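Local coordinates for Iron(III) ABC transporter, periplasmic iron-compound-binding protein (Vibrio cholerae, PDB 3TEF) that binds catecholate siderophores in the periplasm and probably delivers their iron complexes to an ABC transporter for iron uptake, at residues A[21-26]-A[73-78]; A[37-42]-A[58-63]; A[83-88]-A[100-105]. All coordinates share one frame; numbering follows the deposited sequence.

The three contacts build up one four-stranded parallel sheet, ordered 42-43, 22-25, 82-85, 102-104. Contact 1 lays helix 72-77 against strand 22-25; contact 2 joins the approach to edge strand 42-43 to the loop at 58-63; contact 3 pairs strand 82-85 with the other edge strand. Strand 22-25 connects them. Val22 O lies 2.8 Å from Val41 N, joining contacts 1 and 2, and Ile25 N lies 2.9 Å from Val84 O, joining contacts 1 and 3; both are probable hydrogen bonds. The centre of contact 1 is about 9 Å from that of contact 2 and 11 Å from that of contact 3. Contacts 2 and 3 do not touch; their nearest atoms are about 7 Å apart.

Contact 1: residues A[21-26]-A[73-78]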
ATOM      1  N   ARG A  21      23.936  -5.382  -3.678  1.00 26.57           N
ATOM      2  CA  ARG A  21      23.363  -6.074  -2.529  1.00 26.54           C
ATOM      3  C   ARG A  21      22.283  -5.199  -1.899  1.00 25.70           C
ATOM      4  O   ARG A  21      22.573  -4.170  -1.289  1.00 26.18           O
ATOM      5  CB  ARG A  21      24.455  -6.419  -1.509  1.00 29.54           C
ATOM      6  CG  ARG A  21      25.556  -7.324  -2.073  1.00 32.48           C
ATOM      7  CD  ARG A  21      26.583  -7.689  -1.010  1.00 27.67           C
ATOM      8  NE  ARG A  21      25.958  -8.438   0.075  1.00 31.08           N
ATOM      9  CZ  ARG A  21      25.641  -9.728   0.010  1.00 31.83           C
ATOM     10  NH1 ARG A  21      25.882 -10.427  -1.099  1.00 32.44           N
ATOM     11  NH2 ARG A  21      25.074 -10.318   1.051  1.00 32.51           N
ATOM     12  N   VAL A  22      21.033  -5.597  -2.083  1.00 24.68           N
ATOM     13  CA  VAL A  22      19.898  -4.811  -1.617  1.00 23.71           C
ATOM     14  C   VAL A  22      19.148  -5.588  -0.542  1.00 21.89           C
ATOM     15  O   VAL A  22      18.803  -6.753  -0.734  1.00 22.13           O
ATOM     16  CB  VAL A  22      18.925  -4.508  -2.772  1.00 23.15           C
ATOM     17  CG1 VAL A  22      17.759  -3.651  -2.286  1.00 22.61           C
ATOM     18  CG2 VAL A  22      19.665  -3.837  -3.911  1.00 22.94           C
ATOM     19  N   VAL A  23      18.903  -4.932   0.587  1.00 20.70           N
ATOM     20  CA  VAL A  23      18.096  -5.494   1.663  1.00 19.38           C
ATOM     21  C   VAL A  23      16.759  -4.762   1.624  1.00 20.04           C
ATOM     22  O   VAL A  23      16.724  -3.535   1.486  1.00 21.70           O
ATOM     23  CB  VAL A  23      18.781  -5.266   3.028  1.00 24.14           C
ATOM     24  CG1 VAL A  23      17.826  -5.549   4.192  1.00 24.30           C
ATOM     25  CG2 VAL A  23      20.027  -6.118   3.129  1.00 24.07           C
ATOM     26  N   VAL A  24      15.661  -5.503   1.732  1.00 18.79           N
ATOM     27  CA  VAL A  24      14.344  -4.891   1.630  1.00 18.34           C
ATOM     28  C   VAL A  24      13.478  -5.234   2.840  1.00 22.10           C
ATOM     29  O   VAL A  24      13.277  -6.416   3.168  1.00 21.92           O
ATOM     30  CB  VAL A  24      13.612  -5.328   0.332  1.00 19.05           C
ATOM     31  CG1 VAL A  24      12.290  -4.592   0.206  1.00 20.28           C
ATOM     32  CG2 VAL A  24      14.487  -5.070  -0.891  1.00 19.52           C
ATOM     33  N   ILE A  25      12.960  -4.197   3.497  1.00 18.41           N
ATOM     34  CA  ILE A  25      11.973  -4.386   4.551  1.00 19.04           C
ATOM     35  C   ILE A  25      10.651  -3.772   4.082  1.00 19.71           C
ATOM     36  O   ILE A  25      10.626  -2.635   3.611  1.00 20.24           O
ATOM     37  CB  ILE A  25      12.430  -3.722   5.850  1.00 19.77           C
ATOM     38  CG1 ILE A  25      13.696  -4.433   6.351  1.00 21.07           C
ATOM     39  CG2 ILE A  25      11.330  -3.818   6.893  1.00 20.42           C
ATOM     40  CD1 ILE A  25      14.375  -3.732   7.515  1.00 25.33           C
ATOM     41  N   GLY A  26       9.559  -4.528   4.188  1.00 20.23           N
ATOM     42  CA  GLY A  26       8.264  -4.045   3.723  1.00 18.54           C
ATOM     43  C   GLY A  26       7.813  -4.770   2.459  1.00 18.99           C
ATOM     44  O   GLY A  26       8.602  -4.976   1.535  1.00 20.89           O
ATOM     45  N   GLU A  73      21.505  -6.648  13.346  1.00 26.77           N
ATOM     46  CA  GLU A  73      22.683  -7.502  13.316  1.00 28.81           C
ATOM     47  C   GLU A  73      22.783  -8.271  12.000  1.00 27.37           C
ATOM     48  O   GLU A  73      23.834  -8.294  11.362  1.00 27.37           O
ATOM     49  CB  GLU A  73      22.705  -8.442  14.528  1.00 30.51           C
ATOM     50  CG  GLU A  73      22.670  -7.699  15.871  1.00 37.65           C
ATOM     51  CD  GLU A  73      22.625  -8.634  17.076  1.00 47.81           C
ATOM     52  OE1 GLU A  73      22.580  -9.871  16.883  1.00 55.99           O
ATOM     53  OE2 GLU A  73      22.633  -8.128  18.220  1.00 57.36           O
ATOM     54  N   THR A  74      21.684  -8.879  11.571  1.00 27.33           N
ATOM     55  CA  THR A  74      21.711  -9.649  10.335  1.00 29.09           C
ATOM     56  C   THR A  74      21.928  -8.726   9.143  1.00 28.58           C
ATOM     57  O   THR A  74      22.696  -9.037   8.239  1.00 24.93           O
ATOM     58  CB  THR A  74      20.421 -10.461  10.147  1.00 31.77           C
ATOM     59  OG1 THR A  74      20.330 -11.438  11.190  1.00 36.87           O
ATOM     60  CG2 THR A  74      20.426 -11.171   8.793  1.00 33.08           C
ATOM     61  N   ILE A  75      21.256  -7.580   9.151  1.00 25.21           N
ATOM     62  CA  ILE A  75      21.410  -6.625   8.063  1.00 24.64           C
ATOM     63  C   ILE A  75      22.878  -6.219   7.904  1.00 25.58           C
ATOM     64  O   ILE A  75      23.407  -6.169   6.788  1.00 24.51           O
ATOM     65  CB  ILE A  75      20.499  -5.403   8.273  1.00 23.47           C
ATOM     66  CG1 ILE A  75      19.034  -5.860   8.215  1.00 26.16           C
ATOM     67  CG2 ILE A  75      20.794  -4.320   7.229  1.00 24.15           C
ATOM     68  CD1 ILE A  75      18.001  -4.780   8.465  1.00 24.11           C
ATOM     69  N   TYR A  76      23.542  -5.935   9.023  1.00 25.32           N
ATOM     70  CA  TYR A  76      24.949  -5.549   8.978  1.00 26.32           C
ATOM     71  C   TYR A  76      25.797  -6.666   8.380  1.00 27.36           C
ATOM     72  O   TYR A  76      26.687  -6.418   7.566  1.00 28.01           O
ATOM     73  CB  TYR A  76      25.468  -5.196  10.374  1.00 26.11           C
ATOM     74  CG  TYR A  76      26.922  -4.788  10.366  1.00 27.24           C
ATOM     75  CD1 TYR A  76      27.303  -3.522   9.946  1.00 28.90           C
ATOM     76  CD2 TYR A  76      27.916  -5.674  10.758  1.00 31.09           C
ATOM     77  CE1 TYR A  76      28.638  -3.144   9.925  1.00 29.63           C
ATOM     78  CE2 TYR A  76      29.255  -5.307  10.735  1.00 30.87           C
ATOM     79  CZ  TYR A  76      29.609  -4.047  10.316  1.00 33.35           C
ATOM     80  OH  TYR A  76      30.938  -3.675  10.301  1.00 36.84           O
ATOM     81  N   THR A  77      25.502  -7.893   8.784  1.00 27.13           N
ATOM     82  CA  THR A  77      26.220  -9.066   8.290  1.00 27.91           C
ATOM     83  C   THR A  77      26.086  -9.232   6.775  1.00 32.28           C
ATOM     84  O   THR A  77      27.012  -9.696   6.107  1.00 31.26           O
ATOM     85  CB  THR A  77      25.718 -10.333   8.985  1.00 32.40           C
ATOM     86  OG1 THR A  77      25.994 -10.242  10.391  1.00 37.63           O
ATOM     87  CG2 THR A  77      26.404 -11.561   8.419  1.00 41.24           C
ATOM     88  N   GLN A  78      24.935  -8.838   6.236  1.00 25.86           N
ATOM     89  CA  GLN A  78      24.684  -8.953   4.803  1.00 28.22           C
ATOM     90  C   GLN A  78      25.421  -7.930   3.932  1.00 27.35           C
ATOM     91  O   GLN A  78      25.390  -8.026   2.710  1.00 29.02           O
ATOM     92  CB  GLN A  78      23.175  -8.919   4.521  1.00 26.97           C
ATOM     93  CG  GLN A  78      22.433 -10.097   5.104  1.00 25.98           C
ATOM     94  CD  GLN A  78      22.824 -11.395   4.426  1.00 32.39           C
ATOM     95  OE1 GLN A  78      22.699 -11.524   3.209  1.00 39.30           O
ATOM     96  NE2 GLN A  78      23.323 -12.349   5.200  1.00 34.49           N
TER
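Arg21 reaches across to the last carbonyl of segment 73-78. CB points toward that segment, and the chain continues through CG, which stands beside the backbone N, and then bends at chi3 (62°), bringing the side of the guanidinium round to Gln78. CD comes within 3.9 Å of Gln78 O. Beyond it, NE donates a hydrogen bond of 2.7 Å to the same Gln78 O. At the tip, NH2 gives that oxygen a second bond, 2.8 Å from NH2 to Gln78 O. The acceptor lies in the guanidinium plane, so the arginine takes it side-on in a fork, which fixes the rotation of the group. Its NH2 also passes 3.4 Å from Gln78 OE1, but at an angle too poor for a bond.

Within strand 22-25 the contact turns apolar and buried. Val23 CG1 rests 4.2 Å from Ile75 CG1, and the outer methyls Ile25 CD1 and Ile75 CD1 meet at 3.9 Å, the two isoleucine chains crossing at about a right angle. Helix 72-77 thus covers the sheet face formed by Val23, Ile25 and Ile83 of strand 82-85, while Val24, on the other face of strand 22-25, packs on helix 27-35.

Contact 2: residues A[37-42]-A[58-63]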
ATOM      1  N   GLY A  37      12.533  -6.411 -11.522  1.00 27.69           N
ATOM      2  CA  GLY A  37      13.551  -7.377 -11.887  1.00 31.10           C
ATOM      3  C   GLY A  37      14.789  -7.407 -11.020  1.00 27.68           C
ATOM      4  O   GLY A  37      15.803  -7.985 -11.401  1.00 30.71           O
ATOM      5  N   ILE A  38      14.711  -6.788  -9.847  1.00 26.18           N
ATOM      6  CA  ILE A  38      15.842  -6.763  -8.922  1.00 24.87           C
ATOM      7  C   ILE A  38      15.690  -7.854  -7.862  1.00 26.24           C
ATOM      8  O   ILE A  38      14.596  -8.050  -7.342  1.00 28.94           O
ATOM      9  CB  ILE A  38      15.931  -5.395  -8.207  1.00 26.84           C
ATOM     10  CG1 ILE A  38      16.040  -4.244  -9.223  1.00 31.05           C
ATOM     11  CG2 ILE A  38      17.061  -5.398  -7.186  1.00 26.51           C
ATOM     12  CD1 ILE A  38      17.220  -4.358 -10.174  1.00 34.07           C
ATOM     13  N   GLU A  39      16.773  -8.562  -7.535  1.00 25.00           N
ATOM     14  CA  GLU A  39      16.687  -9.624  -6.536  1.00 27.91           C
ATOM     15  C   GLU A  39      17.483  -9.260  -5.286  1.00 24.71           C
ATOM     16  O   GLU A  39      18.699  -9.149  -5.341  1.00 26.89           O
ATOM     17  CB  GLU A  39      17.183 -10.965  -7.084  1.00 32.50           C
ATOM     18  CG  GLU A  39      16.940 -12.123  -6.120  1.00 33.32           C
ATOM     19  CD  GLU A  39      17.505 -13.435  -6.610  1.00 40.39           C
ATOM     20  OE1 GLU A  39      18.096 -13.455  -7.711  1.00 45.30           O
ATOM     21  OE2 GLU A  39      17.351 -14.447  -5.895  1.00 42.15           O
ATOM     22  N   PRO A  40      16.792  -9.105  -4.153  1.00 23.31           N
ATOM     23  CA  PRO A  40      17.438  -8.683  -2.901  1.00 24.61           C
ATOM     24  C   PRO A  40      18.228  -9.820  -2.273  1.00 25.26           C
ATOM     25  O   PRO A  40      18.016 -10.988  -2.633  1.00 27.20           O
ATOM     26  CB  PRO A  40      16.255  -8.346  -1.996  1.00 22.63           C
ATOM     27  CG  PRO A  40      15.164  -9.272  -2.484  1.00 28.10           C
ATOM     28  CD  PRO A  40      15.343  -9.325  -3.993  1.00 24.00           C
ATOM     29  N   VAL A  41      19.123  -9.477  -1.354  1.00 22.62           N
ATOM     30  CA  VAL A  41      19.921 -10.461  -0.642  1.00 25.84           C
ATOM     31  C   VAL A  41      19.334 -10.849   0.716  1.00 29.17           C
ATOM     32  O   VAL A  41      19.708 -11.880   1.280  1.00 29.64           O
ATOM     33  CB  VAL A  41      21.387 -10.004  -0.456  1.00 24.22           C
ATOM     34  CG1 VAL A  41      22.059  -9.786  -1.806  1.00 28.52           C
ATOM     35  CG2 VAL A  41      21.466  -8.749   0.409  1.00 26.58           C
ATOM     36  N   ALA A  42      18.418 -10.032   1.229  1.00 22.54           N
ATOM     37  CA  ALA A  42      17.760 -10.294   2.504  1.00 19.62           C
ATOM     38  C   ALA A  42      16.448  -9.515   2.543  1.00 23.09           C
ATOM     39  O   ALA A  42      16.333  -8.451   1.922  1.00 20.04           O
ATOM     40  CB  ALA A  42      18.655  -9.899   3.663  1.00 25.38           C
ATOM     41  N   SER A  58      11.217 -18.120   1.918  1.00 23.31           N
ATOM     42  CA  SER A  58      12.144 -19.188   2.305  1.00 24.06           C
ATOM     43  C   SER A  58      13.477 -18.694   2.861  1.00 27.11           C
ATOM     44  O   SER A  58      13.832 -17.520   2.720  1.00 22.56           O
ATOM     45  CB  SER A  58      12.396 -20.145   1.140  1.00 25.48           C
ATOM     46  OG  SER A  58      13.496 -19.710   0.367  1.00 26.18           O
ATOM     47  N   ASP A  59      14.213 -19.617   3.475  1.00 25.61           N
ATOM     48  CA  ASP A  59      15.530 -19.334   4.048  1.00 24.41           C
ATOM     49  C   ASP A  59      16.586 -19.084   2.986  1.00 26.16           C
ATOM     50  O   ASP A  59      17.736 -18.815   3.323  1.00 30.19           O
ATOM     51  CB  ASP A  59      16.015 -20.508   4.898  1.00 32.81           C
ATOM     52  CG  ASP A  59      15.213 -20.686   6.160  1.00 41.62           C
ATOM     53  OD1 ASP A  59      14.618 -19.691   6.631  1.00 41.41           O
ATOM     54  OD2 ASP A  59      15.185 -21.824   6.681  1.00 46.33           O
ATOM     55  N   LYS A  60      16.229 -19.195   1.711  1.00 24.30           N
ATOM     56  CA  LYS A  60      17.150 -18.765   0.664  1.00 25.96           C
ATOM     57  C   LYS A  60      17.468 -17.274   0.895  1.00 27.38           C
ATOM     58  O   LYS A  60      18.558 -16.796   0.596  1.00 26.22           O
ATOM     59  CB  LYS A  60      16.552 -18.970  -0.727  1.00 26.16           C
ATOM     60  CG  LYS A  60      17.499 -18.583  -1.836  1.00 28.53           C
ATOM     61  CD  LYS A  60      16.914 -18.866  -3.208  1.00 33.33           C
ATOM     62  CE  LYS A  60      17.795 -18.276  -4.297  1.00 39.49           C
ATOM     63  NZ  LYS A  60      17.190 -18.472  -5.635  1.00 45.35           N
ATOM     64  N   TYR A  61      16.490 -16.558   1.432  1.00 24.35           N
ATOM     65  CA  TYR A  61      16.650 -15.137   1.731  1.00 25.51           C
ATOM     66  C   TYR A  61      16.661 -14.913   3.245  1.00 22.10           C
ATOM     67  O   TYR A  61      15.645 -15.087   3.911  1.00 26.26           O
ATOM     68  CB  TYR A  61      15.515 -14.350   1.068  1.00 21.50           C
ATOM     69  CG  TYR A  61      15.465 -14.560  -0.424  1.00 20.41           C
ATOM     70  CD1 TYR A  61      16.235 -13.782  -1.271  1.00 23.49           C
ATOM     71  CD2 TYR A  61      14.683 -15.582  -0.989  1.00 21.51           C
ATOM     72  CE1 TYR A  61      16.220 -13.965  -2.622  1.00 25.23           C
ATOM     73  CE2 TYR A  61      14.656 -15.770  -2.352  1.00 24.69           C
ATOM     74  CZ  TYR A  61      15.434 -14.962  -3.162  1.00 25.92           C
ATOM     75  OH  TYR A  61      15.421 -15.144  -4.523  1.00 30.89           O
ATOM     76  N   PRO A  62      17.826 -14.536   3.801  1.00 24.92           N
ATOM     77  CA  PRO A  62      17.943 -14.314   5.246  1.00 26.14           C
ATOM     78  C   PRO A  62      16.969 -13.240   5.712  1.00 25.49           C
ATOM     79  O   PRO A  62      16.681 -12.316   4.957  1.00 21.74           O
ATOM     80  CB  PRO A  62      19.382 -13.820   5.413  1.00 30.20           C
ATOM     81  CG  PRO A  62      20.110 -14.406   4.249  1.00 28.45           C
ATOM     82  CD  PRO A  62      19.116 -14.396   3.110  1.00 24.78           C
ATOM     83  N   SER A  63      16.474 -13.374   6.937  1.00 25.31           N
ATOM     84  CA  SER A  63      15.490 -12.449   7.474  1.00 23.24           C
ATOM     85  C   SER A  63      16.143 -11.139   7.867  1.00 25.72           C
ATOM     86  O   SER A  63      17.106 -11.124   8.631  1.00 26.92           O
ATOM     87  CB  SER A  63      14.817 -13.026   8.712  1.00 25.47           C
ATOM     88  OG  SER A  63      13.936 -12.063   9.265  1.00 26.73           O
TER
HETATM   89  O   HOH W   1      20.176 -14.642  -0.711  1.00 39.94           O
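The Tyr61 ring has Lys60 CG over one face, displaced toward the rim, and the carbonyl of Pro40 at its edge. Pro40 O lies in the ring plane at the CD1-CE1 edge, 3.5 Å from Tyr61 CE1. The ring of Tyr56 also meets Tyr61, the two planes inclined at about 55°. At the far end the phenol donates to Glu39, with a very short distance of 2.5 Å between Tyr61 OH and Glu39 OE2. A first torsion of -173° swings Glu39 CG to the side away from the backbone N, and the chain then runs extended to the phenol, crossing the tyrosine at about a right angle. Lys60 NZ stands 4.0 Å from Glu39 OE2, beyond a salt bridge, yet its charge would probably favour a carboxylate there.

Nearer the sheet, Val41 O packs against the Pro62 ring, 3.2 Å from Pro62 CD, and Ala42 CA lies 3.4 Å from Pro62 O. A water bridges the two segments, donating to Lys60 O and more weakly to Val41 O. Within 58-63, Ser58 OG accepts from Lys60 N, forming an ST turn.

Helix 27-35 ends in a Schellman motif at Gly37. Segment 37-42 is the helix-to-strand connection of the beta-alpha-beta unit formed by strand 22-25, helix 27-35 and edge strand 42-43, and the 58-63 loop packs against it.

Contact 3: residues A[83-88]-A[100-105]; sequences IVIGPR and APTIVF
Ile85 O receives the shortest hydrogen bond between the two segments, 2.7 Å from Phe105 N, and also a CA-H contact from Val104, whose CA is 3.3 Å away. The same carbonyl pattern recurs earlier: Ile83 O accepts from Ile103 N at 2.9 Å and takes a further CA-H contact from Thr102. In the reverse direction Ile85 N donates to Ile103 O, and Ile83 N donates to Pro101 O with an almost straight N-H...O angle of 170°. These bonds give a parallel register of Ile83 with Thr102, Val84 with Ile103 and Ile85 with Val104, the strand axes inclined by 20°.

On the face carrying Ile83 and Ile85, a first torsion of 72° tucks Ile85 CG1 between its own N and C, which directs it to Val104 CG2 at 3.8 Å. Ile83 CD1 reaches Ala100 CB at 4.1 Å and passes over Thr102 OG1, a hydroxyl turned back to donate to Ala100 O. Across the sheet, Val84 CG1 packs on Phe105 CB at 3.8 Å, and the phenylalanine ring continues away between helices 27-35 and 113-128.

Strand 82-85, helix 93-99 and strand 102-104 form a beta-alpha-beta unit, and this pairing completes one edge of the parallel sheet in the alpha/beta fold of periplasmic iron-siderophore binding proteins.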
ATOM      1  N   ILE A  83      19.608  -0.279   1.524  1.00 19.36           N
ATOM      2  CA  ILE A  83      18.477  -0.792   2.281  1.00 18.78           C
ATOM      3  C   ILE A  83      17.225  -0.008   1.855  1.00 20.87           C
ATOM      4  O   ILE A  83      17.201   1.216   1.899  1.00 21.40           O
ATOM      5  CB  ILE A  83      18.679  -0.603   3.778  1.00 20.74           C
ATOM      6  CG1 ILE A  83      19.954  -1.314   4.229  1.00 19.36           C
ATOM      7  CG2 ILE A  83      17.468  -1.095   4.557  1.00 20.76           C
ATOM      8  CD1 ILE A  83      20.478  -0.830   5.576  1.00 21.86           C
ATOM      9  N   VAL A  84      16.195  -0.717   1.410  1.00 18.72           N
ATOM     10  CA  VAL A  84      14.915  -0.072   1.099  1.00 18.13           C
ATOM     11  C   VAL A  84      13.861  -0.495   2.113  1.00 20.18           C
ATOM     12  O   VAL A  84      13.636  -1.692   2.309  1.00 21.41           O
ATOM     13  CB  VAL A  84      14.411  -0.454  -0.294  1.00 20.28           C
ATOM     14  CG1 VAL A  84      13.083   0.244  -0.573  1.00 19.39           C
ATOM     15  CG2 VAL A  84      15.453  -0.112  -1.343  1.00 23.04           C
ATOM     16  N   ILE A  85      13.214   0.469   2.760  1.00 19.16           N
ATOM     17  CA  ILE A  85      12.206   0.136   3.765  1.00 18.22           C
ATOM     18  C   ILE A  85      10.850   0.770   3.452  1.00 19.35           C
ATOM     19  O   ILE A  85      10.774   1.808   2.808  1.00 19.75           O
ATOM     20  CB  ILE A  85      12.658   0.506   5.206  1.00 18.50           C
ATOM     21  CG1 ILE A  85      12.651   2.026   5.409  1.00 18.83           C
ATOM     22  CG2 ILE A  85      14.046  -0.049   5.493  1.00 19.66           C
ATOM     23  CD1 ILE A  85      13.112   2.442   6.766  1.00 19.95           C
ATOM     24  N   GLY A  86       9.784   0.133   3.921  1.00 18.54           N
ATOM     25  CA  GLY A  86       8.451   0.706   3.832  1.00 19.34           C
ATOM     26  C   GLY A  86       8.172   1.616   5.020  1.00 20.90           C
ATOM     27  O   GLY A  86       9.015   1.785   5.897  1.00 18.73           O
ATOM     28  N   PRO A  87       6.974   2.201   5.063  1.00 19.07           N
ATOM     29  CA  PRO A  87       6.711   3.175   6.127  1.00 21.47           C
ATOM     30  C   PRO A  87       6.634   2.533   7.516  1.00 21.06           C
ATOM     31  O   PRO A  87       6.888   3.208   8.507  1.00 21.34           O
ATOM     32  CB  PRO A  87       5.356   3.779   5.727  1.00 21.86           C
ATOM     33  CG  PRO A  87       4.759   2.792   4.772  1.00 19.90           C
ATOM     34  CD  PRO A  87       5.910   2.181   4.044  1.00 17.25           C
ATOM     35  N   ARG A  88       6.297   1.249   7.590  1.00 17.86           N
ATOM     36  CA  ARG A  88       6.154   0.588   8.883  1.00 17.02           C
ATOM     37  C   ARG A  88       7.456   0.560   9.689  1.00 22.85           C
ATOM     38  O   ARG A  88       7.437   0.605  10.927  1.00 24.32           O
ATOM     39  CB  ARG A  88       5.616  -0.835   8.700  1.00 18.28           C
ATOM     40  CG  ARG A  88       4.130  -0.854   8.420  1.00 18.42           C
ATOM     41  CD  ARG A  88       3.654  -2.264   8.128  1.00 19.04           C
ATOM     42  NE  ARG A  88       2.210  -2.313   7.944  1.00 21.37           N
ATOM     43  CZ  ARG A  88       1.585  -2.118   6.785  1.00 22.16           C
ATOM     44  NH1 ARG A  88       2.270  -1.835   5.687  1.00 20.04           N
ATOM     45  NH2 ARG A  88       0.263  -2.198   6.733  1.00 23.56           N
ATOM     46  N   ALA A 100      24.037   1.452   5.897  1.00 23.48           N
ATOM     47  CA  ALA A 100      24.172   1.633   4.461  1.00 21.62           C
ATOM     48  C   ALA A 100      23.152   2.652   4.007  1.00 21.67           C
ATOM     49  O   ALA A 100      22.187   2.922   4.713  1.00 24.19           O
ATOM     50  CB  ALA A 100      23.955   0.297   3.740  1.00 25.35           C
ATOM     51  N   PRO A 101      23.354   3.222   2.819  1.00 21.42           N
ATOM     52  CA  PRO A 101      22.337   4.127   2.283  1.00 20.68           C
ATOM     53  C   PRO A 101      20.978   3.454   2.355  1.00 22.67           C
ATOM     54  O   PRO A 101      20.813   2.299   1.923  1.00 23.49           O
ATOM     55  CB  PRO A 101      22.781   4.326   0.835  1.00 24.95           C
ATOM     56  CG  PRO A 101      24.274   4.153   0.903  1.00 26.95           C
ATOM     57  CD  PRO A 101      24.479   3.042   1.889  1.00 25.53           C
ATOM     58  N   THR A 102      20.015   4.184   2.902  1.00 22.47           N
ATOM     59  CA  THR A 102      18.672   3.664   3.132  1.00 22.37           C
ATOM     60  C   THR A 102      17.653   4.603   2.488  1.00 23.45           C
ATOM     61  O   THR A 102      17.792   5.829   2.540  1.00 21.37           O
ATOM     62  CB  THR A 102      18.399   3.536   4.653  1.00 22.56           C
ATOM     63  OG1 THR A 102      19.346   2.623   5.227  1.00 22.62           O
ATOM     64  CG2 THR A 102      16.991   3.037   4.915  1.00 21.36           C
ATOM     65  N   ILE A 103      16.645   4.031   1.847  1.00 21.75           N
ATOM     66  CA  ILE A 103      15.595   4.827   1.233  1.00 20.66           C
ATOM     67  C   ILE A 103      14.263   4.330   1.727  1.00 21.30           C
ATOM     68  O   ILE A 103      14.054   3.111   1.856  1.00 21.84           O
ATOM     69  CB  ILE A 103      15.631   4.697  -0.296  1.00 27.41           C
ATOM     70  CG1 ILE A 103      16.874   5.386  -0.858  1.00 24.11           C
ATOM     71  CG2 ILE A 103      14.354   5.258  -0.940  1.00 29.44           C
ATOM     72  CD1 ILE A 103      17.127   5.040  -2.328  1.00 27.17           C
ATOM     73  N   VAL A 104      13.354   5.261   1.994  1.00 18.40           N
ATOM     74  CA  VAL A 104      11.990   4.895   2.352  1.00 18.85           C
ATOM     75  C   VAL A 104      11.109   4.867   1.108  1.00 19.81           C
ATOM     76  O   VAL A 104      11.169   5.760   0.266  1.00 18.73           O
ATOM     77  CB  VAL A 104      11.386   5.828   3.416  1.00 18.73           C
ATOM     78  CG1 VAL A 104       9.905   5.506   3.621  1.00 22.74           C
ATOM     79  CG2 VAL A 104      12.145   5.696   4.716  1.00 17.60           C
ATOM     80  N   PHE A 105      10.316   3.807   0.989  1.00 19.71           N
ATOM     81  CA  PHE A 105       9.460   3.578  -0.173  1.00 16.84           C
ATOM     82  C   PHE A 105       8.033   3.608   0.342  1.00 19.11           C
ATOM     83  O   PHE A 105       7.600   2.700   1.065  1.00 18.83           O
ATOM     84  CB  PHE A 105       9.810   2.201  -0.796  1.00 18.32           C
ATOM     85  CG  PHE A 105       9.039   1.865  -2.055  1.00 20.14           C
ATOM     86  CD1 PHE A 105       9.525   2.235  -3.307  1.00 18.66           C
ATOM     87  CD2 PHE A 105       7.852   1.135  -1.986  1.00 19.80           C
ATOM     88  CE1 PHE A 105       8.834   1.924  -4.468  1.00 19.10           C
ATOM     89  CE2 PHE A 105       7.144   0.825  -3.156  1.00 17.40           C
ATOM     90  CZ  PHE A 105       7.644   1.222  -4.393  1.00 20.58           C
TER